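Long-range contacts in CRISPR-associated protein, Cse1 family (Acidimicrobium ferrooxidans, PDB 4H3T), which probably serves as the large Cse1 subunit of a type I-E Cascade complex, which in relatives helps recognise invading DNA during CRISPR interference: residues 295-304 / 313-321; 415-426 / 510-521. The protein carries 1 engineered substitution. All coordinates share one frame; numbering follows the deposited sequence.

Contact 1: 295-304 / 313-321; sequences RDVDPHVGWR and VSYVPLRAR
The guanidinium of Arg295, at the end of helix 291-297, lies flat on the ring of Tyr315: the planes are 6° apart, and CZ sits 3.6 Å from the centroid of the Tyr315 ring. This is a stacked cation-pi pair, and Arg295 CD adds a CH-pi contact over the same face. With CG anti to the backbone N (chi1 165°) and the chain extended to NE, arginine is long enough to span the ring, while its NH2 is hydrogen-bonded to Gln341.

Backbone bonds hold the open end of the beta hairpin of strands 303-309 and 312-317. Arg304 and Val316 form an antiparallel hydrogen-bonded pair, N to O 2.9 Å in both directions. Beyond it, Leu318 N donates to Gly302 O at 2.8 Å from above the carbonyl plane, and a water joins Gly302 N to Leu318 O.

Apolar packing fills the buried side. Trp303 places CZ3 3.9 Å from Pro317 CD, and Val301 CG2 touches Pro317 CB; proline suits a non-hydrogen-bonded position, where no N-H is needed across the pair. On the other face the bent Arg304 chain lays its guanidinium over Val316 CG2.

The hairpin's open end is thus fixed by backbone bonds and tied to the preceding helix by a cation on an aromatic face.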
loop_
_atom_site.group_PDB
_atom_site.type_symbol
_atom_site.label_atom_id
_atom_site.label_comp_id
_atom_site.label_asym_id
_atom_site.label_seq_id
_atom_site.Cartn_x
_atom_site.Cartn_y
_atom_site.Cartn_z
ATOM N N ARG A 295 2.574 -10.913 12.275
ATOM C CA ARG A 295 1.954 -9.866 13.065
ATOM C C ARG A 295 2.954 -9.310 14.105
ATOM O O ARG A 295 3.022 -8.093 14.306
ATOM C CB ARG A 295 0.651 -10.389 13.674
ATOM C CG ARG A 295 0.115 -9.544 14.760
ATOM C CD ARG A 295 -1.327 -9.878 15.055
ATOM N NE ARG A 295 -1.759 -9.126 16.217
ATOM C CZ ARG A 295 -1.531 -9.439 17.493
ATOM N NH1 ARG A 295 -0.854 -10.540 17.812
ATOM N NH2 ARG A 295 -1.996 -8.670 18.456
ATOM N N ASP A 296 3.783 -10.160 14.667
ATOM C CA ASP A 296 4.805 -9.708 15.620
ATOM C C ASP A 296 5.953 -8.983 14.948
ATOM O O ASP A 296 6.619 -8.184 15.586
ATOM C CB ASP A 296 5.382 -10.902 16.392
ATOM C CG ASP A 296 4.385 -11.591 17.350
ATOM O OD1 ASP A 296 3.391 -10.928 17.775
ATOM O OD2 ASP A 296 4.583 -12.793 17.648
ATOM N N VAL A 297 6.258 -9.313 13.707
ATOM C CA VAL A 297 7.440 -8.804 13.038
ATOM C C VAL A 297 7.254 -7.484 12.282
ATOM O O VAL A 297 8.136 -6.628 12.312
ATOM C CB VAL A 297 7.942 -9.900 12.049
ATOM C CG1 VAL A 297 9.101 -9.414 11.185
ATOM C CG2 VAL A 297 8.334 -11.180 12.802
ATOM N N ASP A 298 6.182 -7.383 11.524
ATOM C CA ASP A 298 6.061 -6.426 10.423
ATOM C C ASP A 298 5.477 -5.072 10.821
ATOM O O ASP A 298 4.318 -4.995 11.225
ATOM C CB ASP A 298 5.217 -7.079 9.343
ATOM C CG ASP A 298 5.267 -6.452 7.944
ATOM O OD1 ASP A 298 5.629 -5.258 7.825
ATOM O OD2 ASP A 298 4.915 -7.142 6.990
ATOM N N PRO A 299 6.260 -3.999 10.617
ATOM C CA PRO A 299 5.786 -2.671 10.978
ATOM C C PRO A 299 4.853 -2.011 9.967
ATOM O O PRO A 299 4.415 -0.883 10.224
ATOM C CB PRO A 299 7.107 -1.872 11.049
ATOM C CG PRO A 299 7.935 -2.465 9.964
ATOM C CD PRO A 299 7.635 -3.932 10.025
ATOM N N HIS A 300 4.676 -2.576 8.785
ATOM C CA HIS A 300 3.922 -1.915 7.695
ATOM C C HIS A 300 2.450 -2.384 7.549
ATOM O O HIS A 300 1.835 -2.153 6.504
ATOM C CB HIS A 300 4.623 -2.141 6.355
ATOM C CG HIS A 300 5.961 -1.459 6.281
ATOM N ND1 HIS A 300 7.090 -2.116 5.807
ATOM C CD2 HIS A 300 6.287 -0.199 6.613
ATOM C CE1 HIS A 300 8.077 -1.226 5.911
ATOM N NE2 HIS A 300 7.611 -0.042 6.350
ATOM N N VAL A 301 1.927 -3.087 8.533
ATOM C CA VAL A 301 0.553 -3.623 8.455
ATOM C C VAL A 301 -0.158 -3.437 9.821
ATOM O O VAL A 301 0.412 -3.771 10.840
ATOM C CB VAL A 301 0.584 -5.106 7.971
ATOM C CG1 VAL A 301 1.600 -5.958 8.728
ATOM C CG2 VAL A 301 -0.825 -5.777 7.986
ATOM N N GLY A 302 -1.405 -2.958 9.783
ATOM C CA GLY A 302 -2.297 -2.845 10.927
ATOM C C GLY A 302 -3.179 -4.080 10.934
ATOM O O GLY A 302 -3.280 -4.779 9.911
ATOM N N TRP A 303 -3.776 -4.398 12.089
ATOM C CA TRP A 303 -4.561 -5.630 12.277
ATOM C C TRP A 303 -5.883 -5.374 12.931
ATOM O O TRP A 303 -6.062 -4.390 13.642
ATOM C CB TRP A 303 -3.782 -6.654 13.147
ATOM C CG TRP A 303 -2.454 -7.019 12.555
ATOM C CD1 TRP A 303 -1.276 -6.349 12.726
ATOM C CD2 TRP A 303 -2.185 -8.067 11.616
ATOM N NE1 TRP A 303 -0.298 -6.902 11.939
ATOM C CE2 TRP A 303 -0.820 -7.961 11.249
ATOM C CE3 TRP A 303 -2.956 -9.089 11.043
ATOM C CZ2 TRP A 303 -0.217 -8.843 10.333
ATOM C CZ3 TRP A 303 -2.341 -9.992 10.181
ATOM C CH2 TRP A 303 -0.998 -9.833 9.807
ATOM N N ARG A 304 -6.845 -6.225 12.592
ATOM C CA ARG A 304 -8.164 -6.256 13.213
ATOM C C ARG A 304 -8.321 -7.630 13.804
ATOM O O ARG A 304 -8.066 -8.628 13.124
ATOM C CB ARG A 304 -9.265 -5.962 12.161
ATOM C CG ARG A 304 -10.683 -6.212 12.614
ATOM C CD ARG A 304 -11.669 -5.789 11.536
ATOM N NE ARG A 304 -11.575 -6.590 10.299
ATOM C CZ ARG A 304 -12.117 -7.800 10.113
ATOM N NH1 ARG A 304 -12.777 -8.401 11.093
ATOM N NH2 ARG A 304 -12.004 -8.409 8.946
ATOM N N VAL A 313 -6.842 -16.579 19.204
ATOM C CA VAL A 313 -7.289 -15.323 18.612
ATOM C C VAL A 313 -6.817 -15.264 17.178
ATOM O O VAL A 313 -5.642 -15.519 16.927
ATOM C CB VAL A 313 -6.753 -14.093 19.412
ATOM C CG1 VAL A 313 -7.400 -12.790 18.902
ATOM C CG2 VAL A 313 -7.007 -14.243 20.929
ATOM N N SER A 314 -7.669 -14.862 16.247
ATOM C CA SER A 314 -7.219 -14.651 14.860
ATOM C C SER A 314 -7.344 -13.173 14.482
ATOM O O SER A 314 -8.259 -12.460 14.911
ATOM C CB SER A 314 -7.987 -15.517 13.863
ATOM O OG SER A 314 -9.364 -15.185 13.849
ATOM N N TYR A 315 -6.366 -12.733 13.739
ATOM C CA TYR A 315 -6.246 -11.385 13.252
ATOM C C TYR A 315 -6.219 -11.376 11.770
ATOM O O TYR A 315 -5.604 -12.251 11.175
ATOM C CB TYR A 315 -4.958 -10.747 13.764
ATOM C CG TYR A 315 -4.905 -10.583 15.258
ATOM C CD1 TYR A 315 -5.410 -9.442 15.871
ATOM C CD2 TYR A 315 -4.329 -11.558 16.066
ATOM C CE1 TYR A 315 -5.396 -9.299 17.259
ATOM C CE2 TYR A 315 -4.308 -11.422 17.451
ATOM C CZ TYR A 315 -4.842 -10.289 18.040
ATOM O OH TYR A 315 -4.798 -10.097 19.387
ATOM N N VAL A 316 -6.766 -10.335 11.174
ATOM C CA VAL A 316 -6.675 -10.153 9.742
ATOM C C VAL A 316 -6.058 -8.775 9.498
ATOM O O VAL A 316 -6.286 -7.848 10.292
ATOM C CB VAL A 316 -8.007 -10.366 8.993
ATOM C CG1 VAL A 316 -8.501 -11.802 9.183
ATOM C CG2 VAL A 316 -9.077 -9.389 9.443
ATOM N N PRO A 317 -5.350 -8.579 8.363
ATOM C CA PRO A 317 -4.786 -7.244 8.096
ATOM C C PRO A 317 -5.853 -6.176 7.863
ATOM O O PRO A 317 -6.843 -6.442 7.208
ATOM C CB PRO A 317 -3.969 -7.459 6.791
ATOM C CG PRO A 317 -3.763 -8.933 6.661
ATOM C CD PRO A 317 -4.956 -9.562 7.321
ATOM N N LEU A 318 -5.632 -4.973 8.339
ATOM C CA LEU A 318 -6.465 -3.827 7.974
ATOM C C LEU A 318 -6.119 -3.456 6.514
ATOM O O LEU A 318 -4.915 -3.381 6.149
ATOM C CB LEU A 318 -6.171 -2.644 8.863
ATOM C CG LEU A 318 -6.757 -2.672 10.264
ATOM C CD1 LEU A 318 -6.209 -1.546 11.100
ATOM C CD2 LEU A 318 -8.313 -2.670 10.194
ATOM N N ARG A 319 -7.122 -3.175 5.709
ATOM C CA ARG A 319 -6.904 -2.959 4.267
ATOM C C ARG A 319 -7.587 -1.741 3.752
ATOM O O ARG A 319 -8.741 -1.488 4.078
ATOM C CB ARG A 319 -7.373 -4.157 3.447
ATOM C CG ARG A 319 -6.515 -5.387 3.660
ATOM C CD ARG A 319 -6.830 -6.410 2.597
ATOM N NE ARG A 319 -6.136 -7.682 2.792
ATOM C CZ ARG A 319 -6.577 -8.718 3.497
ATOM N NH1 ARG A 319 -7.705 -8.626 4.204
ATOM N NH2 ARG A 319 -5.863 -9.829 3.562
ATOM N N ALA A 320 -6.796 -0.915 3.038
ATOM C CA ALA A 320 -7.282 0.234 2.303
ATOM C C ALA A 320 -8.267 -0.326 1.304
ATOM O O ALA A 320 -7.977 -1.338 0.630
ATOM C CB ALA A 320 -6.133 0.928 1.610
ATOM N N ARG A 321 -9.471 0.216 1.318
ATOM C CA ARG A 321 -10.541 -0.304 0.473
ATOM C C ARG A 321 -10.309 0.195 -0.985
ATOM O O ARG A 321 -10.217 1.412 -1.187
ATOM C CB ARG A 321 -11.905 0.174 1.044
ATOM C CG ARG A 321 -13.124 -0.230 0.266
ATOM C CD ARG A 321 -14.397 0.278 0.980
ATOM N NE ARG A 321 -15.181 -0.789 1.620
ATOM C CZ ARG A 321 -16.083 -0.623 2.596
ATOM N NH1 ARG A 321 -16.336 0.592 3.086
ATOM N NH2 ARG A 321 -16.728 -1.670 3.098
HETATM O O HOH W 1 -2.725 -2.446 7.297
#

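Contact 2: 415-426 / 510-521; sequences ALGYVAEARYLS and QAFAGVAGEDRF
Gln510 NE2 is gripped by two backbone carbonyls, Ala422 O and Leu425 O, each 2.9 Å away. Both acceptors lie in the amide plane; the bond to Leu425 O is nearly straight (176°) and uses a lone pair, that to Ala422 O more bent (144°). The contact is helix packing in a C-terminal helical bundle: Gln510, at the N-cap position of helix 511-532, ties its start to the 3-10 turn around residues 422-424 and the Leu425 that follows. Its side chain bends at chi2 to bring the amide there, and a water joins Gln510 OE1 to Leu425 O, so the flat group is held at both ends.

Small residues let the backbones come close. Gly517 faces Tyr418, their CA atoms 4.7 Å apart, where a side chain would run into Tyr418 O. Ala422 meets Ala513, whose CB also lies 3.7 Å from Leu425 CB. At the far end Phe521, CG anti to the backbone N (chi1 154°), extends beside Leu416 and Ala415; Leu416 CD2 reaches Phe521 CE1 at 3.7 Å, and helix 481-504 adds Ala499 against both Phe521 and Leu416.

Arginine suits position 520 because its aliphatic root and charged end do different work. The guanidinium donates to His438 O, and a water links Arg520 NH1 to Glu421 OE2, a carboxylate that also forms a salt bridge with Arg452. The CB methylene of Arg520 packs over one face of the Tyr418 ring, 3.5 Å from Tyr418 CG.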
loop_
_atom_site.group_PDB
_atom_site.type_symbol
_atom_site.label_atom_id
_atom_site.label_comp_id
_atom_site.label_asym_id
_atom_site.label_seq_id
_atom_site.Cartn_x
_atom_site.Cartn_y
_atom_site.Cartn_z
ATOM N N ALA A 415 -27.325 12.507 2.299
ATOM C CA ALA A 415 -28.393 13.504 2.148
ATOM C C ALA A 415 -28.705 13.820 0.675
ATOM O O ALA A 415 -29.862 14.020 0.292
ATOM C CB ALA A 415 -28.031 14.777 2.870
ATOM N N LEU A 416 -27.682 13.906 -0.136
ATOM C CA LEU A 416 -27.853 14.130 -1.576
ATOM C C LEU A 416 -28.628 13.028 -2.279
ATOM O O LEU A 416 -29.137 13.270 -3.364
ATOM C CB LEU A 416 -26.512 14.307 -2.251
ATOM C CG LEU A 416 -25.910 15.734 -2.142
ATOM C CD1 LEU A 416 -24.492 15.739 -2.625
ATOM C CD2 LEU A 416 -26.749 16.742 -2.983
ATOM N N GLY A 417 -28.727 11.844 -1.688
ATOM C CA GLY A 417 -29.482 10.757 -2.274
ATOM C C GLY A 417 -30.947 11.136 -2.511
ATOM O O GLY A 417 -31.541 10.663 -3.454
ATOM N N TYR A 418 -31.559 11.957 -1.634
ATOM C CA TYR A 418 -32.966 12.382 -1.778
ATOM C C TYR A 418 -33.146 13.224 -3.039
ATOM O O TYR A 418 -34.162 13.163 -3.649
ATOM C CB TYR A 418 -33.355 13.181 -0.557
ATOM C CG TYR A 418 -33.333 12.344 0.676
ATOM C CD1 TYR A 418 -34.215 11.284 0.829
ATOM C CD2 TYR A 418 -32.423 12.604 1.706
ATOM C CE1 TYR A 418 -34.198 10.492 1.964
ATOM C CE2 TYR A 418 -32.390 11.817 2.851
ATOM C CZ TYR A 418 -33.301 10.771 2.989
ATOM O OH TYR A 418 -33.335 9.962 4.105
ATOM N N VAL A 419 -32.121 13.954 -3.469
ATOM C CA VAL A 419 -32.164 14.740 -4.695
ATOM C C VAL A 419 -31.892 13.804 -5.884
ATOM O O VAL A 419 -32.537 13.935 -6.930
ATOM C CB VAL A 419 -31.141 15.931 -4.608
ATOM C CG1 VAL A 419 -30.890 16.559 -5.977
ATOM C CG2 VAL A 419 -31.642 16.956 -3.614
ATOM N N ALA A 420 -30.916 12.885 -5.754
ATOM C CA ALA A 420 -30.554 11.957 -6.850
ATOM C C ALA A 420 -31.761 11.109 -7.282
ATOM O O ALA A 420 -31.953 10.826 -8.458
ATOM C CB ALA A 420 -29.440 11.039 -6.401
ATOM N N GLU A 421 -32.560 10.722 -6.331
ATOM C CA GLU A 421 -33.707 9.871 -6.630
ATOM C C GLU A 421 -34.956 10.636 -7.111
ATOM O O GLU A 421 -35.972 9.989 -7.431
ATOM C CB GLU A 421 -34.052 9.041 -5.394
ATOM C CG GLU A 421 -34.740 9.796 -4.292
ATOM C CD GLU A 421 -34.912 8.957 -3.051
ATOM O OE1 GLU A 421 -34.369 7.834 -3.011
ATOM O OE2 GLU A 421 -35.612 9.418 -2.124
ATOM N N ALA A 422 -34.940 11.997 -7.060
ATOM C CA ALA A 422 -36.109 12.794 -7.404
ATOM C C ALA A 422 -36.652 12.464 -8.790
ATOM O O ALA A 422 -37.865 12.417 -8.968
ATOM C CB ALA A 422 -35.782 14.292 -7.335
ATOM N N ARG A 423 -35.794 12.220 -9.754
ATOM C CA ARG A 423 -36.282 11.885 -11.104
ATOM C C ARG A 423 -37.090 10.537 -11.156
ATOM O O ARG A 423 -37.796 10.312 -12.114
ATOM C CB ARG A 423 -35.125 11.887 -12.112
ATOM C CG ARG A 423 -34.241 10.698 -12.239
ATOM C CD ARG A 423 -32.893 11.110 -12.928
ATOM N NE ARG A 423 -31.997 11.535 -11.856
ATOM C CZ ARG A 423 -30.713 11.238 -11.704
ATOM N NH1 ARG A 423 -30.075 11.612 -10.610
ATOM N NH2 ARG A 423 -30.050 10.569 -12.654
ATOM N N TYR A 424 -37.019 9.711 -10.132
ATOM C CA TYR A 424 -37.687 8.404 -10.086
ATOM C C TYR A 424 -38.798 8.391 -9.074
ATOM O O TYR A 424 -39.417 7.373 -8.864
ATOM C CB TYR A 424 -36.658 7.283 -9.723
ATOM C CG TYR A 424 -35.461 7.253 -10.637
ATOM C CD1 TYR A 424 -35.614 7.091 -12.010
ATOM C CD2 TYR A 424 -34.189 7.516 -10.155
ATOM C CE1 TYR A 424 -34.536 7.208 -12.876
ATOM C CE2 TYR A 424 -33.104 7.594 -11.001
ATOM C CZ TYR A 424 -33.273 7.385 -12.360
ATOM O OH TYR A 424 -32.204 7.468 -13.200
ATOM N N LEU A 425 -38.996 9.485 -8.361
ATOM C CA LEU A 425 -40.020 9.505 -7.334
ATOM C C LEU A 425 -41.436 9.546 -7.911
ATOM O O LEU A 425 -41.682 10.168 -8.960
ATOM C CB LEU A 425 -39.803 10.740 -6.466
ATOM C CG LEU A 425 -40.221 10.660 -5.048
ATOM C CD1 LEU A 425 -39.265 9.832 -4.258
ATOM C CD2 LEU A 425 -40.312 12.085 -4.424
ATOM N N SER A 426 -42.336 8.815 -7.224
ATOM C CA SER A 426 -43.794 8.745 -7.442
ATOM C C SER A 426 -44.487 9.561 -6.394
ATOM O O SER A 426 -43.913 9.791 -5.339
ATOM C CB SER A 426 -44.307 7.287 -7.296
ATOM O OG SER A 426 -43.978 6.648 -8.509
ATOM N N GLN A 510 -41.816 16.069 -12.539
ATOM C CA GLN A 510 -41.044 15.693 -11.348
ATOM C C GLN A 510 -40.754 16.919 -10.493
ATOM O O GLN A 510 -40.059 16.771 -9.485
ATOM C CB GLN A 510 -39.755 14.965 -11.716
ATOM C CG GLN A 510 -39.970 13.635 -12.462
ATOM C CD GLN A 510 -40.777 12.630 -11.638
ATOM O OE1 GLN A 510 -41.820 12.121 -12.078
ATOM N NE2 GLN A 510 -40.287 12.272 -10.464
ATOM N N ALA A 511 -41.460 18.057 -10.720
ATOM C CA ALA A 511 -41.275 19.266 -9.882
ATOM C C ALA A 511 -41.555 18.956 -8.395
ATOM O O ALA A 511 -40.814 19.351 -7.519
ATOM C CB ALA A 511 -42.188 20.402 -10.370
ATOM N N PHE A 512 -42.618 18.209 -8.129
ATOM C CA PHE A 512 -43.030 17.847 -6.779
ATOM C C PHE A 512 -41.922 17.056 -6.066
ATOM O O PHE A 512 -41.725 17.205 -4.861
ATOM C CB PHE A 512 -44.359 17.015 -6.844
ATOM C CG PHE A 512 -44.148 15.540 -7.166
ATOM C CD1 PHE A 512 -44.080 14.599 -6.157
ATOM C CD2 PHE A 512 -43.833 15.133 -8.455
ATOM C CE1 PHE A 512 -43.756 13.276 -6.432
ATOM C CE2 PHE A 512 -43.581 13.802 -8.743
ATOM C CZ PHE A 512 -43.551 12.877 -7.734
ATOM N N ALA A 513 -41.180 16.233 -6.843
ATOM C CA ALA A 513 -40.123 15.357 -6.363
ATOM C C ALA A 513 -38.899 16.165 -6.024
ATOM O O ALA A 513 -38.215 15.867 -5.043
ATOM C CB ALA A 513 -39.820 14.284 -7.410
ATOM N N GLY A 514 -38.676 17.252 -6.759
ATOM C CA GLY A 514 -37.612 18.195 -6.431
ATOM C C GLY A 514 -37.878 18.927 -5.136
ATOM O O GLY A 514 -36.971 19.138 -4.330
ATOM N N VAL A 515 -39.130 19.294 -4.897
ATOM C CA VAL A 515 -39.534 19.986 -3.656
ATOM C C VAL A 515 -39.330 19.019 -2.457
ATOM O O VAL A 515 -38.618 19.342 -1.514
ATOM C CB VAL A 515 -40.984 20.531 -3.727
ATOM C CG1 VAL A 515 -41.475 21.051 -2.350
ATOM C CG2 VAL A 515 -41.117 21.639 -4.788
ATOM N N ALA A 516 -39.863 17.793 -2.558
ATOM C CA ALA A 516 -39.728 16.810 -1.470
ATOM C C ALA A 516 -38.248 16.435 -1.253
ATOM O O ALA A 516 -37.791 16.361 -0.132
ATOM C CB ALA A 516 -40.541 15.563 -1.776
ATOM N N GLY A 517 -37.548 16.160 -2.336
ATOM C CA GLY A 517 -36.148 15.774 -2.328
ATOM C C GLY A 517 -35.232 16.822 -1.726
ATOM O O GLY A 517 -34.436 16.507 -0.842
ATOM N N GLU A 518 -35.386 18.076 -2.147
ATOM C CA GLU A 518 -34.598 19.170 -1.599
ATOM C C GLU A 518 -34.869 19.323 -0.085
ATOM O O GLU A 518 -33.927 19.546 0.682
ATOM C CB GLU A 518 -34.866 20.511 -2.323
ATOM C CG GLU A 518 -33.905 21.621 -1.852
ATOM C CD GLU A 518 -33.889 22.945 -2.588
ATOM O OE1 GLU A 518 -33.045 23.799 -2.229
ATOM O OE2 GLU A 518 -34.737 23.153 -3.482
ATOM N N ASP A 519 -36.134 19.207 0.338
ATOM C CA ASP A 519 -36.500 19.366 1.763
ATOM C C ASP A 519 -35.861 18.274 2.611
ATOM O O ASP A 519 -35.283 18.576 3.640
ATOM C CB ASP A 519 -38.018 19.363 1.931
ATOM C CG ASP A 519 -38.456 19.610 3.376
ATOM O OD1 ASP A 519 -38.072 20.645 3.945
ATOM O OD2 ASP A 519 -39.018 18.701 3.975
ATOM N N ARG A 520 -35.918 17.014 2.146
ATOM C CA ARG A 520 -35.300 15.878 2.834
ATOM C C ARG A 520 -33.772 16.042 2.893
ATOM O O ARG A 520 -33.182 15.786 3.912
ATOM C CB ARG A 520 -35.669 14.575 2.139
ATOM C CG ARG A 520 -37.147 14.196 2.280
ATOM C CD ARG A 520 -37.561 13.146 1.263
ATOM N NE ARG A 520 -38.901 12.653 1.557
ATOM C CZ ARG A 520 -39.566 11.710 0.898
ATOM N NH1 ARG A 520 -39.059 11.170 -0.203
ATOM N NH2 ARG A 520 -40.741 11.287 1.342
ATOM N N PHE A 521 -33.153 16.433 1.799
ATOM C CA PHE A 521 -31.693 16.693 1.708
ATOM C C PHE A 521 -31.294 17.773 2.736
ATOM O O PHE A 521 -30.376 17.588 3.551
ATOM C CB PHE A 521 -31.314 17.124 0.249
ATOM C CG PHE A 521 -30.077 17.975 0.077
ATOM C CD1 PHE A 521 -28.822 17.449 0.314
ATOM C CD2 PHE A 521 -30.178 19.331 -0.198
ATOM C CE1 PHE A 521 -27.690 18.235 0.219
ATOM C CE2 PHE A 521 -29.033 20.116 -0.333
ATOM C CZ PHE A 521 -27.802 19.569 -0.084
HETATM O O HOH W 2 -36.756 11.883 -1.848
HETATM O O HOH W 3 -42.479 9.453 -11.591
#

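How the contacts relate
Contact 1 closes before contact 2 opens, so the two follow in series along the chain. Their centres are about 42 Å apart and their nearest atoms about 16 Å apart, and they share no helix, strand or sheet. Contact 1 lies about 12 Å from the centre of the chain, in the three-stranded antiparallel sheet of 312-317, 303-309 and 340-341. Contact 2 lies about 39 Å from that centre, among the long helices 397-415, 445-473, 481-504 and 511-532. One therefore secures a local hairpin in the mixed body of the protein, while the other joins segments 84 residues apart and closes the helical bundle that forms its C-terminal end.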